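Local coordinates for putative carboxynorspermidine decarboxylase protein (Sinorhizobium meliloti, PDB 3MT1), which probably catalyses the pyridoxal 5'-phosphate-dependent decarboxylation of carboxynorspermidine and carboxyspermidine to norspermidine and spermidine, at residues B[162-165]-B[166-169]; B[269-272]-B[273-276]. One frame throughout, in Å; residues are numbered along the deposited sequence.

Interaction 1: residues B[162-165]-B[166-169]; sequences HNNC and ENKD
N164 and N167 face each other across a bend in the loop that joins strand 158-160 of the parallel beta/alpha barrel to helix 170-190. The backbone is irregular throughout and turns over at C165 and E166. An Asx turn follows, because N167 OD1 accepts the backbone N of D169, 3.2 Å away, so the chain is drawn round just before D169 takes the N-cap of helix 170-190 through its OD2 and the backbone N of L172. The other end of the N167 amide reaches back, its ND2 donating to N164 OD1 at 2.8 Å. This oxygen lies almost in the amide plane of N167, whereas ND2 is tilted 16° from the carbonyl plane of N164; the two amides are turned 28° against each other. With CG anti to the backbone N (chi1 -161°), N167 points its amide between both partners, and using both ends fixes its rotation. Replacing N167 with an alanine would probably leave N164 OD1 and the D169 backbone N without these partners and let the bend move more freely. Both asparagines are buried against helix 170-190, N164 on M176 and N167 on L172 and F173. Beneath the amide bond the two side chains also meet at their roots, N164 CB lying 3.9 Å from N167 CB.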
loop_
_atom_site.group_PDB
_atom_site.type_symbol
_atom_site.label_atom_id
_atom_site.label_comp_id
_atom_site.label_asym_id
_atom_site.label_seq_id
_atom_site.Cartn_x
_atom_site.Cartn_y
_atom_site.Cartn_z
ATOM N N HIS B 162 20.935 -11.654 8.775
ATOM C CA HIS B 162 19.772 -11.012 9.355
ATOM C C HIS B 162 18.715 -12.096 9.561
ATOM O O HIS B 162 17.934 -12.437 8.656
ATOM C CB HIS B 162 19.300 -9.852 8.464
ATOM C CG HIS B 162 18.021 -9.208 8.912
ATOM N ND1 HIS B 162 17.984 -8.129 9.767
ATOM C CD2 HIS B 162 16.729 -9.478 8.600
ATOM C CE1 HIS B 162 16.730 -7.770 9.973
ATOM N NE2 HIS B 162 15.947 -8.573 9.276
ATOM N N ASN B 163 18.748 -12.678 10.759
ATOM C CA ASN B 163 17.786 -13.698 11.166
ATOM C C ASN B 163 16.690 -13.184 12.104
ATOM O O ASN B 163 15.512 -13.540 11.942
ATOM C CB ASN B 163 18.496 -14.899 11.789
ATOM C CG ASN B 163 19.581 -14.489 12.748
ATOM O OD1 ASN B 163 20.097 -13.377 12.663
ATOM N ND2 ASN B 163 19.950 -15.389 13.667
ATOM N N ASN B 164 17.058 -12.354 13.076
ATOM C CA ASN B 164 16.099 -11.916 14.093
ATOM C C ASN B 164 14.923 -11.154 13.518
ATOM O O ASN B 164 15.024 -10.568 12.440
ATOM C CB ASN B 164 16.796 -11.104 15.175
ATOM C CG ASN B 164 17.966 -11.836 15.751
ATOM O OD1 ASN B 164 17.842 -12.519 16.769
ATOM N ND2 ASN B 164 19.107 -11.746 15.080
ATOM N N CYS B 165 13.803 -11.167 14.228
ATOM C CA CYS B 165 12.632 -10.538 13.687
ATOM C C CYS B 165 11.914 -9.575 14.621
ATOM O O CYS B 165 11.967 -8.377 14.430
ATOM C CB CYS B 165 11.691 -11.583 13.123
ATOM S SG CYS B 165 10.487 -10.800 12.030
ATOM N N GLU B 166 11.221 -10.066 15.624
ATOM C CA GLU B 166 10.600 -9.133 16.547
ATOM C C GLU B 166 11.318 -9.321 17.862
ATOM O O GLU B 166 10.747 -9.076 18.917
ATOM C CB GLU B 166 9.103 -9.438 16.704
ATOM C CG GLU B 166 8.762 -10.794 17.446
ATOM C CD GLU B 166 7.533 -11.535 16.857
ATOM O OE1 GLU B 166 6.984 -12.450 17.533
ATOM O OE2 GLU B 166 7.135 -11.209 15.721
ATOM N N ASN B 167 12.576 -9.750 17.781
ATOM C CA ASN B 167 13.288 -10.324 18.901
ATOM C C ASN B 167 13.486 -9.392 20.082
ATOM O O ASN B 167 14.384 -8.545 20.100
ATOM C CB ASN B 167 14.604 -10.929 18.443
ATOM C CG ASN B 167 15.160 -11.902 19.434
ATOM O OD1 ASN B 167 14.698 -11.996 20.577
ATOM N ND2 ASN B 167 16.157 -12.653 19.003
ATOM N N LYS B 168 12.645 -9.615 21.080
ATOM C CA LYS B 168 12.449 -8.737 22.210
ATOM C C LYS B 168 13.123 -9.339 23.444
ATOM O O LYS B 168 13.074 -8.762 24.534
ATOM C CB LYS B 168 10.931 -8.591 22.414
ATOM C CG LYS B 168 10.421 -7.462 23.331
ATOM C CD LYS B 168 8.913 -7.223 23.125
ATOM C CE LYS B 168 8.684 -6.369 21.877
ATOM N NZ LYS B 168 7.255 -5.943 21.729
ATOM N N ASP B 169 13.774 -10.490 23.261
ATOM C CA ASP B 169 14.389 -11.226 24.372
ATOM C C ASP B 169 15.880 -11.460 24.149
ATOM O O ASP B 169 16.293 -12.005 23.111
ATOM C CB ASP B 169 13.682 -12.555 24.559
ATOM C CG ASP B 169 14.093 -13.257 25.819
ATOM O OD1 ASP B 169 13.490 -12.969 26.875
ATOM O OD2 ASP B 169 15.000 -14.114 25.743
#

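Interaction 2: residues B[269-272]-B[273-276]; sequences DLLI and YRET
R274 folds its side chain back over L271 where helix 268-273 ends. The helix closes in a Schellman motif: R274 takes positive phi, and E275 N reaches back to L270 O at 3.0 Å, in the carbonyl plane and on a lone pair. Just before it, Y273 N donates to D269 O, an ordinary i to i+4 helical bond. R274 N bonds to L271 O from above the carbonyl plane, 70° out of it.

The side chain of R274 begins pointing away from the helix at CB, then bends at chi2 (-64°) and doubles back. CG approaches L271 O, and R274 CD comes to 3.1 Å from that same oxygen. R274 NE turns to a water 2.8 Å away, which in turn donates to I272 O and so ties the side chain to the helix end. At CZ and NH1 the guanidinium is covered on one face by L271 CD1, 3.8 Å from NH1, while NH2 bonds to I272 O of the second subunit.

I272 CG2 sits over the centre of the Y273 ring in a CH-pi contact, 3.8 Å from the centroid. At the ring edge lies the D269 carboxylate, its plane steeply turned at 78° to the ring, with D269 OD2 3.5 Å from Y273 CE2. D269 OD1 makes a salt bridge to K328. D269 is a predicted substrate-binding residue; the ring flank and the lysine together probably restrict how its carboxylate can turn, while water and the subunit interface share the polar end of R274.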
loop_
_atom_site.group_PDB
_atom_site.type_symbol
_atom_site.label_atom_id
_atom_site.label_comp_id
_atom_site.label_asym_id
_atom_site.label_seq_id
_atom_site.Cartn_x
_atom_site.Cartn_y
_atom_site.Cartn_z
ATOM N N ASP B 269 0.734 -2.391 6.995
ATOM C CA ASP B 269 1.127 -3.605 7.724
ATOM C C ASP B 269 -0.019 -4.200 8.537
ATOM O O ASP B 269 -0.136 -5.416 8.621
ATOM C CB ASP B 269 2.399 -3.407 8.575
ATOM C CG ASP B 269 3.692 -3.850 7.822
ATOM O OD1 ASP B 269 3.718 -3.724 6.588
ATOM O OD2 ASP B 269 4.673 -4.333 8.446
ATOM N N LEU B 270 -0.883 -3.365 9.100
ATOM C CA LEU B 270 -2.041 -3.895 9.830
ATOM C C LEU B 270 -2.967 -4.680 8.941
ATOM O O LEU B 270 -3.506 -5.711 9.350
ATOM C CB LEU B 270 -2.853 -2.814 10.551
ATOM C CG LEU B 270 -2.042 -1.890 11.471
ATOM C CD1 LEU B 270 -2.983 -0.962 12.207
ATOM C CD2 LEU B 270 -1.129 -2.722 12.440
ATOM N N LEU B 271 -3.177 -4.196 7.722
ATOM C CA LEU B 271 -4.008 -4.937 6.828
ATOM C C LEU B 271 -3.268 -6.189 6.375
ATOM O O LEU B 271 -3.828 -7.270 6.452
ATOM C CB LEU B 271 -4.478 -4.084 5.659
ATOM C CG LEU B 271 -5.391 -4.807 4.648
ATOM C CD1 LEU B 271 -6.660 -5.386 5.305
ATOM C CD2 LEU B 271 -5.765 -3.872 3.511
ATOM N N ILE B 272 -2.023 -6.045 5.929
ATOM C CA ILE B 272 -1.244 -7.170 5.380
ATOM C C ILE B 272 -1.133 -8.389 6.312
ATOM O O ILE B 272 -1.296 -9.546 5.890
ATOM C CB ILE B 272 0.195 -6.755 5.007
ATOM C CG1 ILE B 272 0.187 -5.637 3.977
ATOM C CG2 ILE B 272 0.910 -7.932 4.419
ATOM C CD1 ILE B 272 1.585 -5.132 3.576
ATOM N N TYR B 273 -0.826 -8.108 7.562
ATOM C CA TYR B 273 -0.601 -9.142 8.533
ATOM C C TYR B 273 -1.829 -9.424 9.383
ATOM O O TYR B 273 -1.804 -10.323 10.214
ATOM C CB TYR B 273 0.652 -8.809 9.361
ATOM C CG TYR B 273 1.839 -8.725 8.442
ATOM C CD1 TYR B 273 2.332 -9.861 7.825
ATOM C CD2 TYR B 273 2.413 -7.503 8.125
ATOM C CE1 TYR B 273 3.370 -9.798 6.943
ATOM C CE2 TYR B 273 3.478 -7.427 7.254
ATOM C CZ TYR B 273 3.942 -8.581 6.661
ATOM O OH TYR B 273 4.986 -8.525 5.778
ATOM N N ARG B 274 -2.911 -8.681 9.126
ATOM C CA ARG B 274 -4.185 -8.809 9.864
ATOM C C ARG B 274 -3.958 -8.657 11.357
ATOM O O ARG B 274 -4.281 -9.533 12.147
ATOM C CB ARG B 274 -4.897 -10.129 9.551
ATOM C CG ARG B 274 -5.036 -10.445 8.085
ATOM C CD ARG B 274 -5.901 -9.425 7.428
ATOM N NE ARG B 274 -5.953 -9.580 5.974
ATOM C CZ ARG B 274 -7.028 -9.289 5.255
ATOM N NH1 ARG B 274 -8.133 -8.826 5.856
ATOM N NH2 ARG B 274 -7.003 -9.460 3.944
ATOM N N GLU B 275 -3.319 -7.558 11.727
ATOM C CA GLU B 275 -3.150 -7.216 13.134
ATOM C C GLU B 275 -3.947 -5.975 13.358
ATOM O O GLU B 275 -4.428 -5.344 12.425
ATOM C CB GLU B 275 -1.675 -6.934 13.514
ATOM C CG GLU B 275 -0.720 -8.145 13.503
ATOM C CD GLU B 275 -0.931 -9.144 14.668
ATOM O OE1 GLU B 275 -1.740 -8.857 15.585
ATOM O OE2 GLU B 275 -0.281 -10.225 14.659
ATOM N N THR B 276 -3.991 -5.587 14.614
ATOM C CA THR B 276 -4.797 -4.502 15.074
ATOM C C THR B 276 -3.896 -3.396 15.594
ATOM O O THR B 276 -2.785 -3.658 15.986
ATOM C CB THR B 276 -5.608 -5.006 16.217
ATOM O OG1 THR B 276 -4.698 -5.516 17.197
ATOM C CG2 THR B 276 -6.561 -6.162 15.739
HETATM O O HOH W 1 -3.842 -10.613 4.409
#

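In the fold
Interactions 1 and 2 come from different parts of the fold: 162-169 leaves a barrel strand, whereas 269-276 ends a short helix between strands 255-259 and 286-291 of the mixed sheet. Their centres lie 19 Å apart and their nearest atoms about 8 Å, without touching. Interaction 2 holds D269, predicted to bind substrate, and interaction 1 lies close by. Between side chains, E166 is about 8 Å and D269 about 7 Å from E233, and C165 about 9 Å from D269; the C165 side chain is about 6 Å from a bound sulfate, probably from the crystallisation liquor. Interaction 2 also meets the second subunit, consistent with the homodimer, whereas no other chain of the assembly touches interaction 1.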